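PDB 4RD8: DUF5636 domain-containing protein from Legionella pneumophila subsp. pneumophila str. Philadelphia 1, which is of unknown function, a single-chain, largely helical protein of Legionella pneumophila belonging to the uncharacterized DUF5636 family. Local coordinates for residues I49-Q54 with R76-E81; H201-E206 with E215-R220. The protein carries 3 engineered substitutions. One frame throughout, in Å; residues are numbered along the deposited sequence.

Contact 1 of 2, residues I49-Q54 with R76-E81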
loop_
_atom_site.group_PDB
_atom_site.type_symbol
_atom_site.label_atom_id
_atom_site.label_comp_id
_atom_site.label_asym_id
_atom_site.label_seq_id
_atom_site.Cartn_x
_atom_site.Cartn_y
_atom_site.Cartn_z
ATOM N N ILE A 49 -9.075 2.355 10.771
ATOM C CA ILE A 49 -9.499 2.131 12.146
ATOM C C ILE A 49 -8.923 0.812 12.678
ATOM O O ILE A 49 -8.418 0.758 13.803
ATOM C CB ILE A 49 -11.043 2.139 12.265
ATOM C CG1 ILE A 49 -11.572 3.567 12.090
ATOM C CG2 ILE A 49 -11.484 1.578 13.606
ATOM C CD1 ILE A 49 -13.057 3.649 11.847
ATOM N N GLU A 50 -8.975 -0.235 11.858
ATOM C CA GLU A 50 -8.476 -1.550 12.260
ATOM C C GLU A 50 -6.963 -1.501 12.471
ATOM O O GLU A 50 -6.451 -2.040 13.456
ATOM C CB GLU A 50 -8.849 -2.611 11.211
ATOM C CG GLU A 50 -8.270 -4.007 11.461
ATOM C CD GLU A 50 -8.831 -4.676 12.710
ATOM O OE1 GLU A 50 -10.005 -4.420 13.073
ATOM O OE2 GLU A 50 -8.094 -5.470 13.334
ATOM N N LEU A 51 -6.264 -0.835 11.555
ATOM C CA LEU A 51 -4.812 -0.701 11.645
ATOM C C LEU A 51 -4.456 0.085 12.901
ATOM O O LEU A 51 -3.529 -0.279 13.636
ATOM C CB LEU A 51 -4.261 0.002 10.406
ATOM C CG LEU A 51 -2.737 0.148 10.338
ATOM C CD1 LEU A 51 -2.077 -1.215 10.241
ATOM C CD2 LEU A 51 -2.337 1.032 9.156
ATOM N N ASN A 52 -5.219 1.148 13.155
ATOM C CA ASN A 52 -5.041 1.948 14.365
ATOM C C ASN A 52 -5.272 1.138 15.624
ATOM O O ASN A 52 -4.587 1.327 16.627
ATOM C CB ASN A 52 -5.983 3.153 14.369
ATOM C CG ASN A 52 -5.843 3.996 15.623
ATOM O OD1 ASN A 52 -4.967 4.865 15.711
ATOM N ND2 ASN A 52 -6.713 3.752 16.600
ATOM N N GLU A 53 -6.254 0.244 15.578
ATOM C CA GLU A 53 -6.592 -0.550 16.749
ATOM C C GLU A 53 -5.527 -1.606 17.022
ATOM O O GLU A 53 -5.170 -1.854 18.174
ATOM C CB GLU A 53 -7.969 -1.191 16.597
ATOM C CG GLU A 53 -8.440 -1.880 17.858
ATOM C CD GLU A 53 -9.905 -2.249 17.806
ATOM O OE1 GLU A 53 -10.231 -3.299 17.210
ATOM O OE2 GLU A 53 -10.725 -1.491 18.366
ATOM N N GLN A 54 -5.007 -2.217 15.963
ATOM C CA GLN A 54 -3.948 -3.203 16.125
ATOM C C GLN A 54 -2.669 -2.555 16.669
ATOM O O GLN A 54 -2.010 -3.105 17.549
ATOM C CB GLN A 54 -3.702 -3.953 14.809
ATOM C CG GLN A 54 -4.900 -4.793 14.364
ATOM C CD GLN A 54 -4.592 -5.669 13.164
ATOM O OE1 GLN A 54 -3.429 -5.930 12.857
ATOM N NE2 GLN A 54 -5.637 -6.119 12.471
ATOM N N ARG A 76 6.155 -0.215 12.080
ATOM C CA ARG A 76 6.898 -0.822 10.971
ATOM C C ARG A 76 6.833 -2.343 11.014
ATOM O O ARG A 76 6.666 -2.991 9.982
ATOM C CB ARG A 76 8.358 -0.363 10.984
ATOM C CG ARG A 76 8.658 0.812 10.064
ATOM C CD ARG A 76 9.446 1.889 10.782
ATOM N NE ARG A 76 10.355 2.612 9.893
ATOM C CZ ARG A 76 10.152 3.844 9.436
ATOM N NH1 ARG A 76 9.062 4.517 9.774
ATOM N NH2 ARG A 76 11.047 4.404 8.633
ATOM N N THR A 77 6.965 -2.908 12.210
ATOM C CA THR A 77 6.909 -4.354 12.359
ATOM C C THR A 77 5.483 -4.855 12.140
ATOM O O THR A 77 5.285 -5.922 11.567
ATOM C CB THR A 77 7.476 -4.828 13.720
ATOM O OG1 THR A 77 6.802 -4.144 14.780
ATOM C CG2 THR A 77 8.968 -4.530 13.806
ATOM N N LEU A 78 4.491 -4.083 12.582
ATOM C CA LEU A 78 3.098 -4.416 12.292
ATOM C C LEU A 78 2.836 -4.400 10.790
ATOM O O LEU A 78 2.222 -5.324 10.245
ATOM C CB LEU A 78 2.133 -3.459 13.006
ATOM C CG LEU A 78 0.651 -3.540 12.618
ATOM C CD1 LEU A 78 0.084 -4.932 12.887
ATOM C CD2 LEU A 78 -0.165 -2.476 13.369
ATOM N N ILE A 79 3.297 -3.348 10.118
ATOM C CA ILE A 79 3.154 -3.264 8.665
ATOM C C ILE A 79 3.812 -4.477 7.983
ATOM O O ILE A 79 3.204 -5.110 7.105
ATOM C CB ILE A 79 3.735 -1.933 8.122
ATOM C CG1 ILE A 79 2.790 -0.766 8.487
ATOM C CG2 ILE A 79 3.966 -2.012 6.615
ATOM C CD1 ILE A 79 3.428 0.621 8.385
ATOM N N GLN A 80 5.032 -4.820 8.402
ATOM C CA GLN A 80 5.727 -5.970 7.820
ATOM C C GLN A 80 4.983 -7.292 8.044
ATOM O O GLN A 80 4.962 -8.150 7.159
ATOM C CB GLN A 80 7.164 -6.102 8.339
ATOM C CG GLN A 80 7.924 -7.229 7.638
ATOM C CD GLN A 80 7.972 -7.038 6.117
ATOM O OE1 GLN A 80 8.637 -6.126 5.626
ATOM N NE2 GLN A 80 7.254 -7.884 5.372
ATOM N N GLU A 81 4.393 -7.469 9.224
ATOM C CA GLU A 81 3.659 -8.703 9.502
ATOM C C GLU A 81 2.453 -8.860 8.572
ATOM O O GLU A 81 2.203 -9.947 8.044
ATOM C CB GLU A 81 3.245 -8.778 10.977
ATOM C CG GLU A 81 4.437 -8.901 11.921
ATOM C CD GLU A 81 4.076 -8.687 13.378
ATOM O OE1 GLU A 81 2.870 -8.674 13.720
ATOM O OE2 GLU A 81 5.014 -8.534 14.191
#
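L78 reaches from helix 69-85 to helix 41-61 and lays its two methyls on L51 and Q54, one helical turn apart. Its CG stands anti to the backbone N (chi1 170°), which aims the fork at the partner helix. L78 CD2 meets L51 CD1 at 3.9 Å, the two leucines crossing obliquely. The same methyl, L78 CD2, lies 4.1 Å from Q54 CB. The other branch, CD1, comes up to the amide oxygen, with L78 CD1 and Q54 OE1 3.7 Å apart; here the side chains cross at about a right angle.

The amide of Q54 is held from its own helix. Q54 NE2 donates to E50 OE2 at 2.7 Å in a nearly straight bond (176°) that lies in the amide plane and uses the anti lone pair of the carboxylate. With NE2 committed to E50, OE1 is the amide atom turned to the leucine. L55 and R58 of helix 41-61 also touch L78, L213 of helix 211-218 touches L51, and L140 of helix 130-144 touches Q54. The two segments thus meet by van der Waals contact alone, L78 packing against a leucine methyl and Q54's CB and amide oxygen, while the polar bond stays within helix 41-61 and fixes the amide's rotation.

Contact 2 of 2, residues H201-E206 with E215-R220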
loop_
_atom_site.group_PDB
_atom_site.type_symbol
_atom_site.label_atom_id
_atom_site.label_comp_id
_atom_site.label_asym_id
_atom_site.label_seq_id
_atom_site.Cartn_x
_atom_site.Cartn_y
_atom_site.Cartn_z
ATOM N N HIS A 201 -4.614 12.608 4.836
ATOM C CA HIS A 201 -5.835 12.112 5.453
ATOM C C HIS A 201 -5.539 11.523 6.836
ATOM O O HIS A 201 -6.276 11.760 7.790
ATOM C CB HIS A 201 -6.484 11.053 4.556
ATOM C CG HIS A 201 -7.763 10.524 5.082
ATOM N ND1 HIS A 201 -8.908 11.295 5.232
ATOM C CD2 HIS A 201 -8.122 9.276 5.512
ATOM C CE1 HIS A 201 -9.882 10.565 5.722
ATOM N NE2 HIS A 201 -9.424 9.327 5.895
ATOM N N ILE A 202 -4.446 10.771 6.936
ATOM C CA ILE A 202 -4.071 10.123 8.189
ATOM C C ILE A 202 -3.584 11.134 9.228
ATOM O O ILE A 202 -4.029 11.117 10.379
ATOM C CB ILE A 202 -2.998 9.032 7.957
ATOM C CG1 ILE A 202 -3.613 7.827 7.237
ATOM C CG2 ILE A 202 -2.384 8.598 9.272
ATOM C CD1 ILE A 202 -2.578 6.817 6.716
ATOM N N GLN A 203 -2.674 12.019 8.821
ATOM C CA GLN A 203 -2.086 12.998 9.736
ATOM C C GLN A 203 -3.086 14.034 10.232
ATOM O O GLN A 203 -2.905 14.616 11.302
ATOM C CB GLN A 203 -0.860 13.671 9.105
ATOM C CG GLN A 203 0.344 12.737 8.990
ATOM C CD GLN A 203 1.596 13.424 8.463
ATOM O OE1 GLN A 203 1.958 14.513 8.909
ATOM N NE2 GLN A 203 2.262 12.785 7.505
ATOM N N ASN A 204 -4.148 14.259 9.467
ATOM C CA ASN A 204 -5.181 15.189 9.895
ATOM C C ASN A 204 -6.168 14.524 10.849
ATOM O O ASN A 204 -6.522 15.103 11.875
ATOM C CB ASN A 204 -5.898 15.801 8.691
ATOM C CG ASN A 204 -5.025 16.796 7.941
ATOM O OD1 ASN A 204 -4.040 17.307 8.481
ATOM N ND2 ASN A 204 -5.387 17.080 6.694
ATOM N N ASP A 205 -6.578 13.300 10.510
ATOM C CA ASP A 205 -7.546 12.528 11.298
ATOM C C ASP A 205 -8.700 13.395 11.798
ATOM O O ASP A 205 -8.853 13.619 13.005
ATOM C CB ASP A 205 -6.862 11.823 12.474
ATOM C CG ASP A 205 -7.778 10.835 13.175
ATOM O OD1 ASP A 205 -8.798 10.428 12.569
ATOM O OD2 ASP A 205 -7.482 10.468 14.333
ATOM N N GLU A 206 -9.501 13.890 10.862
ATOM C CA GLU A 206 -10.484 14.924 11.176
ATOM C C GLU A 206 -11.667 14.422 12.000
ATOM O O GLU A 206 -12.302 15.196 12.715
ATOM C CB GLU A 206 -10.964 15.609 9.892
ATOM C CG GLU A 206 -9.880 16.414 9.182
ATOM C CD GLU A 206 -10.294 16.858 7.790
ATOM O OE1 GLU A 206 -11.476 16.671 7.429
ATOM O OE2 GLU A 206 -9.434 17.391 7.053
ATOM N N GLU A 215 -0.448 9.949 15.297
ATOM C CA GLU A 215 0.661 10.505 16.069
ATOM C C GLU A 215 1.980 9.788 15.764
ATOM O O GLU A 215 3.029 10.427 15.673
ATOM C CB GLU A 215 0.354 10.440 17.564
ATOM C CG GLU A 215 1.372 11.146 18.450
ATOM C CD GLU A 215 0.994 11.087 19.915
ATOM O OE1 GLU A 215 -0.131 10.634 20.215
ATOM O OE2 GLU A 215 1.817 11.491 20.766
ATOM N N VAL A 216 1.921 8.467 15.597
ATOM C CA VAL A 216 3.113 7.676 15.297
ATOM C C VAL A 216 3.730 8.072 13.955
ATOM O O VAL A 216 4.947 8.222 13.845
ATOM C CB VAL A 216 2.819 6.154 15.335
ATOM C CG1 VAL A 216 4.031 5.351 14.863
ATOM C CG2 VAL A 216 2.401 5.726 16.739
ATOM N N ILE A 217 2.883 8.253 12.945
ATOM C CA ILE A 217 3.334 8.656 11.610
ATOM C C ILE A 217 3.949 10.066 11.603
ATOM O O ILE A 217 4.955 10.306 10.932
ATOM C CB ILE A 217 2.190 8.516 10.574
ATOM C CG1 ILE A 217 1.992 7.042 10.217
ATOM C CG2 ILE A 217 2.476 9.315 9.316
ATOM C CD1 ILE A 217 0.885 6.790 9.211
ATOM N N LYS A 218 3.358 10.986 12.364
ATOM C CA LYS A 218 3.943 12.309 12.563
ATOM C C LYS A 218 5.304 12.214 13.252
ATOM O O LYS A 218 6.207 13.007 12.981
ATOM C CB LYS A 218 3.019 13.176 13.423
ATOM C CG LYS A 218 1.859 13.837 12.696
ATOM C CD LYS A 218 1.249 14.923 13.584
ATOM C CE LYS A 218 0.099 15.646 12.905
ATOM N NZ LYS A 218 -1.169 14.895 13.008
ATOM N N ASN A 219 5.437 11.232 14.140
ATOM C CA ASN A 219 6.599 11.114 15.022
ATOM C C ASN A 219 7.891 10.651 14.346
ATOM O O ASN A 219 8.921 10.506 15.006
ATOM C CB ASN A 219 6.272 10.197 16.206
ATOM N N ARG A 220 7.833 10.416 13.040
ATOM C CA ARG A 220 9.027 10.086 12.264
ATOM C C ARG A 220 9.210 11.080 11.126
ATOM O O ARG A 220 9.886 10.790 10.142
ATOM C CB ARG A 220 8.949 8.659 11.711
#
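This is a partly buried helix-helix contact within a helix-loop-helix unit, where the C-terminal ends of helices 195-204 and 211-218 come together close to the last modelled residue of the chain. The backbones approach most closely at Q203 and K218, whose CA atoms are 6.7 Å apart. On the inner side the contact is apolar: I202 CG2 touches I217 CD1 at 3.7 Å, with the isoleucine side chains at about a right angle to each other. L48 of helix 41-61 touches I202, and L75 of helix 69-85 meets I217, which ties this pair to the neighbouring helices.

The side chain of Q203 packs on both I217 and K218. Its chain is extended beyond CG (chi2 -176°) and passes across I217, with Q203 CG 4.0 Å and Q203 NE2 3.9 Å from I217 CG2. The other amide atom, Q203 OE1, rests 3.8 Å from K218 CG, so both amide atoms of Q203 lie against carbon across the contact.

Helix 195-204 ends at N204, and D205 leaves the helical conformation with a positive phi (42°); its carboxylate oxygens accept the backbone N-H groups of I209 and F210, pinning the connecting loop. On the exposed side K218 bends at its last torsion (chi4 82°), which brings the ammonium back toward the end of helix 195-204. The resulting hydrogen bond, K218 NZ to the carbonyl Q203 O, is modelled at 2.4 Å, too short to be trusted in detail.

How the contacts relate
Contact 1 and contact 2 follow one another along the chain and do not touch: their centres lie 14 Å apart and their nearest atoms about 5 Å. Helix 211-218 joins them. It belongs to contact 2 through I217 and K218, yet its L213 packs on L51 and the backbone N of L213 is hydrogen-bonded to N52 OD1 in segment 49-54, while V216 reaches L55 of helix 41-61 and L75 of helix 69-85. Helix 195-204 adds a second link, as H201 NE2 is hydrogen-bonded to N45 OD1 of helix 41-61. The more central contact 1 thus joins the two helices against which the C-terminal pair packs. No active site or ligand is known for this protein, so the relation is one of packing.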